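Long-range contacts in probable M18 family aminopeptidase 1 (Thermotoga maritima, PDB 2GLF), which probably works as a metal-dependent aminopeptidase of the M18 family, cleaving residues from the N termini of peptides: residues P131-N141 with D219-A230; D156-L164 with G181-G189. One frame throughout, in Å; residues are numbered along the deposited sequence.

Contact 1: P131-N141 with D219-A230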
ATOM      1  N   PRO A 131      -6.659 -22.492  33.530  1.00 13.26           N
ATOM      2  CA  PRO A 131      -7.742 -22.951  34.410  1.00 12.63           C
ATOM      3  C   PRO A 131      -8.526 -21.789  35.020  1.00 12.78           C
ATOM      4  O   PRO A 131      -7.938 -20.827  35.515  1.00 12.75           O
ATOM      5  CB  PRO A 131      -7.009 -23.794  35.462  1.00  9.96           C
ATOM      6  CG  PRO A 131      -5.660 -23.172  35.520  1.00  9.96           C
ATOM      7  CD  PRO A 131      -5.346 -22.905  34.059  1.00  9.96           C
ATOM      8  N   LEU A 132      -9.853 -21.883  34.972  1.00  9.56           N
ATOM      9  CA  LEU A 132     -10.714 -20.837  35.512  1.00  9.56           C
ATOM     10  C   LEU A 132     -11.622 -21.335  36.629  1.00  9.56           C
ATOM     11  O   LEU A 132     -11.897 -22.524  36.738  1.00  9.56           O
ATOM     12  CB  LEU A 132     -11.618 -20.239  34.417  1.00  6.14           C
ATOM     13  CG  LEU A 132     -11.154 -19.478  33.169  1.00  6.14           C
ATOM     14  CD1 LEU A 132      -9.916 -18.644  33.465  1.00  6.14           C
ATOM     15  CD2 LEU A 132     -10.895 -20.465  32.070  1.00  6.14           C
ATOM     16  N   GLU A 133     -12.094 -20.390  37.440  1.00 11.32           N
ATOM     17  CA  GLU A 133     -13.018 -20.648  38.543  1.00 12.46           C
ATOM     18  C   GLU A 133     -14.292 -19.827  38.311  1.00 13.06           C
ATOM     19  O   GLU A 133     -14.226 -18.688  37.847  1.00 12.97           O
ATOM     20  CB  GLU A 133     -12.413 -20.207  39.873  1.00 30.56           C
ATOM     21  CG  GLU A 133     -11.236 -21.012  40.357  1.00 35.17           C
ATOM     22  CD  GLU A 133     -10.717 -20.505  41.692  1.00 40.85           C
ATOM     23  OE1 GLU A 133     -11.532 -20.354  42.626  1.00 42.57           O
ATOM     24  OE2 GLU A 133      -9.497 -20.261  41.813  1.00 43.88           O
ATOM     25  N   ILE A 134     -15.446 -20.401  38.625  1.00 10.71           N
ATOM     26  CA  ILE A 134     -16.711 -19.678  38.486  1.00 11.66           C
ATOM     27  C   ILE A 134     -17.085 -19.143  39.869  1.00 10.97           C
ATOM     28  O   ILE A 134     -16.938 -19.842  40.862  1.00 10.43           O
ATOM     29  CB  ILE A 134     -17.842 -20.600  37.997  1.00 25.34           C
ATOM     30  CG1 ILE A 134     -17.727 -20.827  36.500  1.00 25.91           C
ATOM     31  CG2 ILE A 134     -19.183 -19.986  38.292  1.00 26.85           C
ATOM     32  CD1 ILE A 134     -18.773 -21.793  35.980  1.00 31.34           C
ATOM     33  N   HIS A 135     -17.565 -17.907  39.933  1.00 28.63           N
ATOM     34  CA  HIS A 135     -17.955 -17.300  41.206  1.00 28.61           C
ATOM     35  C   HIS A 135     -19.100 -16.311  41.031  1.00 28.85           C
ATOM     36  O   HIS A 135     -19.107 -15.519  40.090  1.00 28.80           O
ATOM     37  CB  HIS A 135     -16.769 -16.569  41.835  1.00 13.78           C
ATOM     38  CG  HIS A 135     -15.761 -17.476  42.466  1.00 13.43           C
ATOM     39  ND1 HIS A 135     -16.056 -18.275  43.548  1.00 13.43           N
ATOM     40  CD2 HIS A 135     -14.454 -17.689  42.187  1.00 13.76           C
ATOM     41  CE1 HIS A 135     -14.976 -18.943  43.909  1.00 13.43           C
ATOM     42  NE2 HIS A 135     -13.989 -18.606  43.099  1.00 14.07           N
ATOM     43  N   GLY A 136     -20.070 -16.346  41.936  1.00 20.51           N
ATOM     44  CA  GLY A 136     -21.171 -15.415  41.815  1.00 20.26           C
ATOM     45  C   GLY A 136     -22.418 -15.781  42.591  1.00 20.60           C
ATOM     46  O   GLY A 136     -22.347 -16.397  43.653  1.00 21.17           O
ATOM     47  N   VAL A 137     -23.568 -15.394  42.049  1.00 22.32           N
ATOM     48  CA  VAL A 137     -24.840 -15.660  42.695  1.00 22.26           C
ATOM     49  C   VAL A 137     -26.002 -15.656  41.690  1.00 22.44           C
ATOM     50  O   VAL A 137     -25.948 -14.971  40.670  1.00 21.79           O
ATOM     51  CB  VAL A 137     -25.090 -14.614  43.805  1.00 16.24           C
ATOM     52  CG1 VAL A 137     -25.002 -13.214  43.231  1.00 14.39           C
ATOM     53  CG2 VAL A 137     -26.445 -14.846  44.437  1.00 18.53           C
ATOM     54  N   LEU A 138     -27.039 -16.437  41.981  1.00 30.47           N
ATOM     55  CA  LEU A 138     -28.213 -16.532  41.120  1.00 31.35           C
ATOM     56  C   LEU A 138     -29.463 -16.527  42.003  1.00 31.46           C
ATOM     57  O   LEU A 138     -29.461 -17.109  43.088  1.00 32.14           O
ATOM     58  CB  LEU A 138     -28.194 -17.840  40.313  1.00 20.87           C
ATOM     59  CG  LEU A 138     -26.967 -18.299  39.510  1.00 21.59           C
ATOM     60  CD1 LEU A 138     -27.209 -19.724  39.022  1.00 19.56           C
ATOM     61  CD2 LEU A 138     -26.692 -17.364  38.331  1.00 21.22           C
ATOM     62  N   PHE A 139     -30.527 -15.873  41.544  1.00 15.40           N
ATOM     63  CA  PHE A 139     -31.769 -15.841  42.306  1.00 15.54           C
ATOM     64  C   PHE A 139     -32.838 -16.612  41.550  1.00 16.60           C
ATOM     65  O   PHE A 139     -33.001 -16.435  40.342  1.00 16.97           O
ATOM     66  CB  PHE A 139     -32.238 -14.402  42.521  1.00 14.48           C
ATOM     67  CG  PHE A 139     -31.316 -13.588  43.375  1.00 14.26           C
ATOM     68  CD1 PHE A 139     -30.240 -12.918  42.815  1.00 15.60           C
ATOM     69  CD2 PHE A 139     -31.507 -13.517  44.749  1.00 15.12           C
ATOM     70  CE1 PHE A 139     -29.361 -12.187  43.615  1.00 15.16           C
ATOM     71  CE2 PHE A 139     -30.637 -12.792  45.556  1.00 14.61           C
ATOM     72  CZ  PHE A 139     -29.562 -12.126  44.991  1.00 16.10           C
ATOM     73  N   LYS A 140     -33.559 -17.481  42.253  1.00 25.83           N
ATOM     74  CA  LYS A 140     -34.621 -18.263  41.626  1.00 28.10           C
ATOM     75  C   LYS A 140     -35.766 -17.286  41.373  1.00 28.91           C
ATOM     76  O   LYS A 140     -35.707 -16.130  41.804  1.00 28.31           O
ATOM     77  CB  LYS A 140     -35.085 -19.385  42.565  1.00 30.73           C
ATOM     78  CG  LYS A 140     -33.951 -20.153  43.228  1.00 31.71           C
ATOM     79  CD  LYS A 140     -33.467 -21.317  42.384  1.00 35.63           C
ATOM     80  CE  LYS A 140     -34.213 -22.593  42.754  1.00 38.26           C
ATOM     81  NZ  LYS A 140     -33.967 -23.027  44.171  1.00 38.28           N
ATOM     82  N   ASN A 141     -36.807 -17.736  40.683  1.00 48.49           N
ATOM     83  CA  ASN A 141     -37.932 -16.852  40.410  1.00 50.44           C
ATOM     84  C   ASN A 141     -38.687 -16.529  41.695  1.00 50.30           C
ATOM     85  O   ASN A 141     -39.438 -15.559  41.755  1.00 50.04           O
ATOM     86  CB  ASN A 141     -38.888 -17.492  39.405  1.00 64.33           C
ATOM     87  CG  ASN A 141     -39.872 -16.495  38.831  1.00 67.40           C
ATOM     88  OD1 ASN A 141     -40.532 -15.763  39.566  1.00 69.89           O
ATOM     89  ND2 ASN A 141     -39.977 -16.462  37.509  1.00 71.17           N
ATOM     90  N   ASP A 219     -32.735 -18.647  35.440  1.00 16.37           N
ATOM     91  CA  ASP A 219     -32.144 -18.087  36.650  1.00 15.83           C
ATOM     92  C   ASP A 219     -30.813 -17.397  36.412  1.00 15.50           C
ATOM     93  O   ASP A 219     -30.376 -16.604  37.243  1.00 16.29           O
ATOM     94  CB  ASP A 219     -31.981 -19.170  37.717  1.00 32.95           C
ATOM     95  CG  ASP A 219     -33.306 -19.609  38.306  1.00 36.69           C
ATOM     96  OD1 ASP A 219     -33.314 -20.562  39.109  1.00 40.85           O
ATOM     97  OD2 ASP A 219     -34.343 -18.999  37.970  1.00 41.53           O
ATOM     98  N   PHE A 220     -30.156 -17.696  35.295  1.00 18.39           N
ATOM     99  CA  PHE A 220     -28.881 -17.044  34.998  1.00 16.79           C
ATOM    100  C   PHE A 220     -29.111 -15.565  34.747  1.00 16.14           C
ATOM    101  O   PHE A 220     -28.247 -14.743  35.039  1.00 16.50           O
ATOM    102  CB  PHE A 220     -28.204 -17.661  33.773  1.00  5.29           C
ATOM    103  CG  PHE A 220     -27.540 -18.973  34.047  1.00  5.29           C
ATOM    104  CD1 PHE A 220     -28.020 -20.146  33.477  1.00  5.29           C
ATOM    105  CD2 PHE A 220     -26.427 -19.042  34.882  1.00  5.29           C
ATOM    106  CE1 PHE A 220     -27.398 -21.369  33.737  1.00  5.29           C
ATOM    107  CE2 PHE A 220     -25.801 -20.260  35.146  1.00  5.29           C
ATOM    108  CZ  PHE A 220     -26.286 -21.423  34.574  1.00  5.29           C
ATOM    109  N   VAL A 221     -30.281 -15.230  34.207  1.00  6.90           N
ATOM    110  CA  VAL A 221     -30.621 -13.843  33.923  1.00  6.90           C
ATOM    111  C   VAL A 221     -30.479 -13.045  35.208  1.00  6.90           C
ATOM    112  O   VAL A 221     -29.621 -12.169  35.320  1.00  6.90           O
ATOM    113  CB  VAL A 221     -32.066 -13.708  33.427  1.00 15.78           C
ATOM    114  CG1 VAL A 221     -32.354 -12.262  33.076  1.00 15.78           C
ATOM    115  CG2 VAL A 221     -32.297 -14.604  32.221  1.00 15.78           C
ATOM    116  N   SER A 222     -31.332 -13.363  36.175  1.00 12.80           N
ATOM    117  CA  SER A 222     -31.314 -12.711  37.477  1.00 12.80           C
ATOM    118  C   SER A 222     -30.136 -13.274  38.252  1.00 12.82           C
ATOM    119  O   SER A 222     -30.299 -13.840  39.337  1.00 13.90           O
ATOM    120  CB  SER A 222     -32.614 -12.994  38.230  1.00 14.53           C
ATOM    121  OG  SER A 222     -32.858 -14.391  38.318  1.00 14.33           O
ATOM    122  N   GLY A 223     -28.950 -13.133  37.676  1.00 23.74           N
ATOM    123  CA  GLY A 223     -27.758 -13.639  38.327  1.00 24.09           C
ATOM    124  C   GLY A 223     -26.490 -12.972  37.835  1.00 24.15           C
ATOM    125  O   GLY A 223     -26.474 -12.341  36.776  1.00 25.31           O
ATOM    126  N   GLU A 224     -25.424 -13.113  38.614  1.00 15.64           N
ATOM    127  CA  GLU A 224     -24.139 -12.531  38.268  1.00 15.47           C
ATOM    128  C   GLU A 224     -22.999 -13.509  38.517  1.00 15.47           C
ATOM    129  O   GLU A 224     -22.611 -13.747  39.661  1.00 16.37           O
ATOM    130  CB  GLU A 224     -23.911 -11.239  39.060  1.00 21.16           C
ATOM    131  CG  GLU A 224     -24.316 -10.002  38.277  1.00 22.85           C
ATOM    132  CD  GLU A 224     -24.317  -8.724  39.094  1.00 22.70           C
ATOM    133  OE1 GLU A 224     -24.287  -7.642  38.470  1.00 23.88           O
ATOM    134  OE2 GLU A 224     -24.365  -8.793  40.344  1.00 20.39           O
ATOM    135  N   ILE A 225     -22.472 -14.082  37.440  1.00 11.42           N
ATOM    136  CA  ILE A 225     -21.366 -15.021  37.549  1.00 10.53           C
ATOM    137  C   ILE A 225     -20.098 -14.364  37.021  1.00 10.48           C
ATOM    138  O   ILE A 225     -20.125 -13.660  36.017  1.00 10.48           O
ATOM    139  CB  ILE A 225     -21.615 -16.308  36.731  1.00 14.06           C
ATOM    140  CG1 ILE A 225     -22.964 -16.922  37.107  1.00 14.95           C
ATOM    141  CG2 ILE A 225     -20.499 -17.307  36.992  1.00 12.32           C
ATOM    142  CD1 ILE A 225     -23.039 -17.358  38.548  1.00 16.59           C
ATOM    143  N   GLU A 226     -18.989 -14.599  37.704  1.00 10.68           N
ATOM    144  CA  GLU A 226     -17.719 -14.033  37.293  1.00 10.79           C
ATOM    145  C   GLU A 226     -16.680 -15.144  37.109  1.00  9.46           C
ATOM    146  O   GLU A 226     -16.510 -16.006  37.974  1.00  9.46           O
ATOM    147  CB  GLU A 226     -17.243 -13.007  38.333  1.00 19.66           C
ATOM    148  CG  GLU A 226     -18.294 -11.943  38.677  1.00 21.92           C
ATOM    149  CD  GLU A 226     -17.706 -10.691  39.339  1.00 23.70           C
ATOM    150  OE1 GLU A 226     -16.623 -10.781  39.958  1.00 27.64           O
ATOM    151  OE2 GLU A 226     -18.340  -9.613  39.249  1.00 26.93           O
ATOM    152  N   VAL A 227     -16.006 -15.133  35.963  1.00 13.93           N
ATOM    153  CA  VAL A 227     -14.985 -16.131  35.661  1.00 13.31           C
ATOM    154  C   VAL A 227     -13.649 -15.546  36.089  1.00 13.28           C
ATOM    155  O   VAL A 227     -13.310 -14.438  35.713  1.00 13.45           O
ATOM    156  CB  VAL A 227     -14.970 -16.476  34.149  1.00  1.91           C
ATOM    157  CG1 VAL A 227     -13.848 -17.457  33.846  1.00  1.91           C
ATOM    158  CG2 VAL A 227     -16.316 -17.061  33.738  1.00  1.91           C
ATOM    159  N   VAL A 228     -12.902 -16.304  36.877  1.00 10.66           N
ATOM    160  CA  VAL A 228     -11.621 -15.844  37.402  1.00 10.66           C
ATOM    161  C   VAL A 228     -10.556 -16.941  37.362  1.00 10.66           C
ATOM    162  O   VAL A 228     -10.880 -18.122  37.440  1.00 10.92           O
ATOM    163  CB  VAL A 228     -11.823 -15.353  38.855  1.00 24.86           C
ATOM    164  CG1 VAL A 228     -10.754 -15.939  39.776  1.00 26.27           C
ATOM    165  CG2 VAL A 228     -11.822 -13.827  38.883  1.00 25.79           C
ATOM    166  N   PRO A 229      -9.271 -16.565  37.248  1.00 15.46           N
ATOM    167  CA  PRO A 229      -8.190 -17.560  37.201  1.00 17.19           C
ATOM    168  C   PRO A 229      -8.073 -18.433  38.456  1.00 19.11           C
ATOM    169  O   PRO A 229      -8.213 -17.955  39.580  1.00 20.09           O
ATOM    170  CB  PRO A 229      -6.944 -16.712  36.950  1.00  8.15           C
ATOM    171  CG  PRO A 229      -7.284 -15.423  37.588  1.00  8.27           C
ATOM    172  CD  PRO A 229      -8.725 -15.202  37.176  1.00  8.01           C
ATOM    173  N   ALA A 230      -7.821 -19.722  38.243  1.00 19.47           N
ATOM    174  CA  ALA A 230      -7.705 -20.679  39.329  1.00 19.64           C
ATOM    175  C   ALA A 230      -6.323 -20.645  39.981  1.00 21.07           C
ATOM    176  O   ALA A 230      -5.971 -21.538  40.753  1.00 22.27           O
ATOM    177  CB  ALA A 230      -8.010 -22.072  38.813  1.00  1.76           C
TER
HETATM  178  O   HOH W   1     -36.906 -20.316  39.322  1.00 19.72           O

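Contact 2: D156-L164 with G181-G189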
ATOM      1  N   ASP A 156     -13.728 -30.088  43.489  1.00 20.52           N
ATOM      2  CA  ASP A 156     -14.515 -29.699  42.324  1.00 19.03           C
ATOM      3  C   ASP A 156     -13.636 -29.371  41.115  1.00 17.07           C
ATOM      4  O   ASP A 156     -12.434 -29.157  41.253  1.00 16.80           O
ATOM      5  CB  ASP A 156     -15.455 -28.528  42.671  1.00 48.78           C
ATOM      6  CG  ASP A 156     -14.762 -27.406  43.411  1.00 51.55           C
ATOM      7  OD1 ASP A 156     -14.015 -27.696  44.364  1.00 54.00           O
ATOM      8  OD2 ASP A 156     -14.979 -26.231  43.057  1.00 56.60           O
ATOM      9  N   PRO A 157     -14.226 -29.346  39.910  1.00 28.13           N
ATOM     10  CA  PRO A 157     -13.476 -29.051  38.687  1.00 26.57           C
ATOM     11  C   PRO A 157     -13.188 -27.574  38.444  1.00 25.21           C
ATOM     12  O   PRO A 157     -13.514 -26.717  39.259  1.00 26.15           O
ATOM     13  CB  PRO A 157     -14.377 -29.631  37.603  1.00 16.79           C
ATOM     14  CG  PRO A 157     -15.734 -29.274  38.118  1.00 16.20           C
ATOM     15  CD  PRO A 157     -15.633 -29.657  39.588  1.00 17.43           C
ATOM     16  N   VAL A 158     -12.554 -27.298  37.311  1.00  7.72           N
ATOM     17  CA  VAL A 158     -12.253 -25.935  36.909  1.00  7.64           C
ATOM     18  C   VAL A 158     -12.768 -25.814  35.480  1.00  7.64           C
ATOM     19  O   VAL A 158     -13.288 -26.782  34.921  1.00  8.08           O
ATOM     20  CB  VAL A 158     -10.733 -25.643  36.927  1.00  4.85           C
ATOM     21  CG1 VAL A 158     -10.179 -25.857  38.322  1.00  4.85           C
ATOM     22  CG2 VAL A 158     -10.020 -26.514  35.914  1.00  4.85           C
ATOM     23  N   PHE A 159     -12.637 -24.638  34.882  1.00 14.05           N
ATOM     24  CA  PHE A 159     -13.092 -24.471  33.512  1.00 13.59           C
ATOM     25  C   PHE A 159     -11.978 -23.931  32.626  1.00 13.45           C
ATOM     26  O   PHE A 159     -10.883 -23.646  33.106  1.00 14.22           O
ATOM     27  CB  PHE A 159     -14.309 -23.552  33.483  1.00 17.53           C
ATOM     28  CG  PHE A 159     -15.409 -24.014  34.376  1.00 17.53           C
ATOM     29  CD1 PHE A 159     -15.352 -23.778  35.745  1.00 17.87           C
ATOM     30  CD2 PHE A 159     -16.472 -24.751  33.864  1.00 18.22           C
ATOM     31  CE1 PHE A 159     -16.333 -24.272  36.590  1.00 17.53           C
ATOM     32  CE2 PHE A 159     -17.462 -25.254  34.707  1.00 18.44           C
ATOM     33  CZ  PHE A 159     -17.391 -25.014  36.069  1.00 17.53           C
ATOM     34  N   THR A 160     -12.250 -23.811  31.332  1.00 22.56           N
ATOM     35  CA  THR A 160     -11.247 -23.303  30.409  1.00 22.68           C
ATOM     36  C   THR A 160     -11.855 -22.790  29.127  1.00 23.15           C
ATOM     37  O   THR A 160     -13.008 -23.079  28.794  1.00 23.46           O
ATOM     38  CB  THR A 160     -10.251 -24.384  29.964  1.00 22.39           C
ATOM     39  OG1 THR A 160     -10.137 -25.384  30.977  1.00 23.75           O
ATOM     40  CG2 THR A 160      -8.887 -23.770  29.711  1.00 22.58           C
ATOM     41  N   ILE A 161     -11.041 -22.021  28.416  1.00  6.79           N
ATOM     42  CA  ILE A 161     -11.386 -21.492  27.118  1.00  5.80           C
ATOM     43  C   ILE A 161     -10.143 -21.951  26.371  1.00  5.39           C
ATOM     44  O   ILE A 161      -9.136 -21.254  26.344  1.00  5.56           O
ATOM     45  CB  ILE A 161     -11.473 -19.955  27.126  1.00  9.18           C
ATOM     46  CG1 ILE A 161     -12.473 -19.495  28.192  1.00  8.85           C
ATOM     47  CG2 ILE A 161     -11.908 -19.453  25.758  1.00  9.64           C
ATOM     48  CD1 ILE A 161     -12.526 -17.993  28.383  1.00  8.85           C
ATOM     49  N   PRO A 162     -10.188 -23.166  25.798  1.00 11.99           N
ATOM     50  CA  PRO A 162      -9.068 -23.753  25.048  1.00 12.14           C
ATOM     51  C   PRO A 162      -8.687 -22.974  23.792  1.00 11.48           C
ATOM     52  O   PRO A 162      -9.509 -22.792  22.901  1.00 11.46           O
ATOM     53  CB  PRO A 162      -9.573 -25.156  24.720  1.00 15.84           C
ATOM     54  CG  PRO A 162     -11.068 -24.940  24.581  1.00 15.53           C
ATOM     55  CD  PRO A 162     -11.374 -24.042  25.750  1.00 14.49           C
ATOM     56  N   ASP A 163      -7.440 -22.517  23.726  1.00 13.41           N
ATOM     57  CA  ASP A 163      -6.974 -21.760  22.575  1.00 13.41           C
ATOM     58  C   ASP A 163      -6.711 -22.726  21.434  1.00 13.73           C
ATOM     59  O   ASP A 163      -6.354 -23.872  21.677  1.00 14.61           O
ATOM     60  CB  ASP A 163      -5.698 -20.994  22.927  1.00 21.58           C
ATOM     61  CG  ASP A 163      -5.190 -20.157  21.775  1.00 22.38           C
ATOM     62  OD1 ASP A 163      -6.008 -19.771  20.916  1.00 22.63           O
ATOM     63  OD2 ASP A 163      -3.976 -19.870  21.733  1.00 24.73           O
ATOM     64  N   LEU A 164      -6.899 -22.264  20.199  1.00  9.22           N
ATOM     65  CA  LEU A 164      -6.691 -23.091  19.007  1.00  9.10           C
ATOM     66  C   LEU A 164      -5.246 -23.548  18.925  1.00  9.10           C
ATOM     67  O   LEU A 164      -4.335 -22.745  19.126  1.00  9.10           O
ATOM     68  CB  LEU A 164      -7.044 -22.292  17.752  1.00  4.93           C
ATOM     69  CG  LEU A 164      -6.986 -22.982  16.389  1.00  4.93           C
ATOM     70  CD1 LEU A 164      -7.892 -24.189  16.375  1.00  4.93           C
ATOM     71  CD2 LEU A 164      -7.420 -22.003  15.309  1.00  4.93           C
ATOM     72  N   GLY A 181     -13.727 -11.198  21.810  1.00 24.89           N
ATOM     73  CA  GLY A 181     -14.443 -11.406  23.054  1.00 23.68           C
ATOM     74  C   GLY A 181     -15.523 -12.462  22.921  1.00 23.16           C
ATOM     75  O   GLY A 181     -15.661 -13.328  23.785  1.00 22.85           O
ATOM     76  N   GLU A 182     -16.283 -12.402  21.831  1.00 18.74           N
ATOM     77  CA  GLU A 182     -17.359 -13.358  21.591  1.00 18.40           C
ATOM     78  C   GLU A 182     -16.941 -14.825  21.704  1.00 18.47           C
ATOM     79  O   GLU A 182     -17.786 -15.700  21.902  1.00 19.56           O
ATOM     80  CB  GLU A 182     -17.976 -13.118  20.216  1.00 23.91           C
ATOM     81  CG  GLU A 182     -19.130 -12.141  20.210  1.00 24.34           C
ATOM     82  CD  GLU A 182     -20.297 -12.612  21.057  1.00 24.15           C
ATOM     83  OE1 GLU A 182     -20.685 -13.794  20.944  1.00 20.93           O
ATOM     84  OE2 GLU A 182     -20.834 -11.796  21.831  1.00 25.46           O
ATOM     85  N   ASN A 183     -15.645 -15.090  21.580  1.00 13.77           N
ATOM     86  CA  ASN A 183     -15.145 -16.455  21.660  1.00 13.39           C
ATOM     87  C   ASN A 183     -14.637 -16.858  23.036  1.00 13.65           C
ATOM     88  O   ASN A 183     -14.154 -17.969  23.209  1.00 14.40           O
ATOM     89  CB  ASN A 183     -14.024 -16.689  20.639  1.00 27.04           C
ATOM     90  CG  ASN A 183     -14.510 -16.622  19.206  1.00 26.35           C
ATOM     91  OD1 ASN A 183     -15.649 -16.970  18.910  1.00 23.09           O
ATOM     92  ND2 ASN A 183     -13.635 -16.191  18.305  1.00 27.20           N
ATOM     93  N   LEU A 184     -14.722 -15.965  24.013  1.00 14.56           N
ATOM     94  CA  LEU A 184     -14.262 -16.306  25.357  1.00 13.34           C
ATOM     95  C   LEU A 184     -15.390 -17.070  26.045  1.00 12.98           C
ATOM     96  O   LEU A 184     -16.130 -16.519  26.857  1.00 12.98           O
ATOM     97  CB  LEU A 184     -13.908 -15.033  26.135  1.00 13.09           C
ATOM     98  CG  LEU A 184     -12.788 -14.228  25.461  1.00 13.31           C
ATOM     99  CD1 LEU A 184     -12.597 -12.878  26.132  1.00 13.09           C
ATOM    100  CD2 LEU A 184     -11.504 -15.042  25.512  1.00 15.48           C
HETATM  101  N   MSE A 185     -15.520 -18.347  25.698  1.00 12.10           N
HETATM  102  CA  MSE A 185     -16.559 -19.195  26.261  1.00 12.31           C
HETATM  103  C   MSE A 185     -15.943 -20.403  26.950  1.00 12.10           C
HETATM  104  O   MSE A 185     -15.119 -21.099  26.358  1.00 12.10           O
HETATM  105  CB  MSE A 185     -17.483 -19.670  25.146  1.00 33.02           C
HETATM  106  CG  MSE A 185     -17.537 -18.711  23.972  1.00 33.65           C
HETATM  107 SE   MSE A 185     -18.870 -19.166  22.647  1.00 39.66          SE
HETATM  108  CE  MSE A 185     -17.926 -20.585  21.732  1.00 35.77           C
ATOM    109  N   LEU A 186     -16.324 -20.661  28.195  1.00 12.16           N
ATOM    110  CA  LEU A 186     -15.777 -21.826  28.879  1.00 11.90           C
ATOM    111  C   LEU A 186     -16.611 -23.045  28.522  1.00 11.58           C
ATOM    112  O   LEU A 186     -17.805 -22.937  28.222  1.00 11.78           O
ATOM    113  CB  LEU A 186     -15.757 -21.647  30.408  1.00  4.78           C
ATOM    114  CG  LEU A 186     -16.332 -20.397  31.070  1.00  4.78           C
ATOM    115  CD1 LEU A 186     -16.232 -20.547  32.574  1.00  4.78           C
ATOM    116  CD2 LEU A 186     -15.587 -19.161  30.603  1.00  4.78           C
ATOM    117  N   ILE A 187     -15.967 -24.207  28.543  1.00 16.76           N
ATOM    118  CA  ILE A 187     -16.645 -25.454  28.235  1.00 16.76           C
ATOM    119  C   ILE A 187     -17.505 -25.875  29.429  1.00 16.76           C
ATOM    120  O   ILE A 187     -17.002 -26.073  30.533  1.00 16.76           O
ATOM    121  CB  ILE A 187     -15.622 -26.555  27.905  1.00 16.80           C
ATOM    122  CG1 ILE A 187     -14.771 -26.114  26.709  1.00 15.75           C
ATOM    123  CG2 ILE A 187     -16.339 -27.856  27.595  1.00 17.08           C
ATOM    124  CD1 ILE A 187     -13.747 -27.128  26.261  1.00 16.20           C
ATOM    125  N   ALA A 188     -18.810 -25.989  29.210  1.00  7.93           N
ATOM    126  CA  ALA A 188     -19.716 -26.383  30.276  1.00  7.93           C
ATOM    127  C   ALA A 188     -19.752 -27.898  30.422  1.00  7.96           C
ATOM    128  O   ALA A 188     -19.892 -28.420  31.526  1.00  7.98           O
ATOM    129  CB  ALA A 188     -21.108 -25.853  29.993  1.00  8.63           C
ATOM    130  N   GLY A 189     -19.629 -28.604  29.302  1.00  7.02           N
ATOM    131  CA  GLY A 189     -19.655 -30.050  29.346  1.00  7.02           C
ATOM    132  C   GLY A 189     -19.559 -30.670  27.973  1.00  7.02           C
ATOM    133  O   GLY A 189     -19.615 -29.968  26.965  1.00  7.02           O
TER
HETATM  134  O   HOH W   2     -14.667 -25.313  30.588  1.00 23.21           O

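Contact 1: P131-N141 with D219-A230
Glu133 and Val228 form a hydrogen-bonded antiparallel pair, with Glu133 N to Val228 O at 2.6 Å and Val228 N to Glu133 O at 2.9 Å. The same two-way exchange joins His135 to Glu226 and Val137 to Glu224. Ala230 N gives to Pro131 O at one end, and Phe139 N gives to Ser222 O at the other. Beyond the strands, a water accepts from Asn141 N and donates to Asp219 OD2. Asp219 and Ser222 are also held by Arg377 of a second subunit.

Glu133, His135 and Val137 share a face with Val228, Glu226 and Glu224. Glu133 runs extended beyond CG and lays this CG against Ala230 CB (3.7 Å). Glu133 OE1 takes a bond from His135 NE2 (3.1 Å), which arrives above the carboxylate plane, and a salt bridge from Lys31. His135 ND1 is hydrogen-bonded to His149. Glu224 and Glu226 pair with Arg34 and Arg97.

The opposite face, with Ile134, Val227 and Leu138, is apolar. Leu132 CG meets Val227 CG1. Leu138 CD2 touches both Ile225 CD1 (3.7 Å) and Phe220 CD2 (3.8 Å), approaching the ring obliquely.

Strands 132-139 and 223-229 are inner neighbours in the six-stranded antiparallel sheet, with one charged face and one apolar face. On the charged face, the basic partners probably offset Asp152 near Glu133 and Glu33 near Glu226.

Contact 2: D156-L164 with G181-G189
Ile161 lies along the backbone of 183-186 and can be followed outward from CB. Ile161 CB stands 3.9 Å from Met185 O, the carbonyl of a selenomethionine. There the chain forks. Ile161 CG1 stays against the same carbonyl, Met185 O, at 3.6 Å. CG2 sits anti to the backbone N and reaches both Met185 O and Asn183 O. With chi2 at 174°, Ile161 CD1 extends on past CG1 to the backbone of Leu184 and touches Leu184 CB at 4.0 Å. Leu186 CD2 flanks CG1 and CD1. Leu98 of strand 97-108 also packs on Ile161.

The polar link is a single direct hydrogen bond. Ile187 N gives to Thr160 O at 3.2 Å, arriving nearly in line with the carbonyl. Leu186 CA adds a CA-H...O contact to this same oxygen. A water accepts from Thr160 N and donates to Ile187 O, so it links the same two residues a second time.

Two more apolar pairs flank the bond. Phe159 CB meets Leu186 CD1 at 3.7 Å, while Ile187 O lies at the edge of the Phe159 ring, in its plane. Pro162 CG rests on Ile187 CD1 at 3.8 Å.

Beyond the segments, Asp163 bridges to Lys123 of a third subunit. Strand 185-189 is an outermost strand of the antiparallel sheet within this chain, and Ala188 and Gly189 form a classic beta bulge opposite Ala112. The contact is thus an irregular loop laid against a sheet-edge strand, fastened by one direct backbone bond and one water.

Overall arrangement
Following the chain, 131-141 comes first and then 156-164. The chain next returns at 181-189, closing the short loop of contact 2, and at 219-230, closing the longer loop of contact 1. Contact 2 therefore falls wholly within the span of contact 1, and the loops do not cross. Both reach the six-stranded antiparallel sheet. Contact 1 joins two inner strands and contact 2 lays a loop against an outermost one. They meet where Leu132 N probably bonds to Phe159 O and where Ile134 packs on the Phe159 ring, so 156-164 spans from strand 132-139 to strand 185-189. In sequence, this sheet's strands fall between strands 87-92 and 270-275 of the nine-stranded sheet. Both contacts also touch neighbouring subunits.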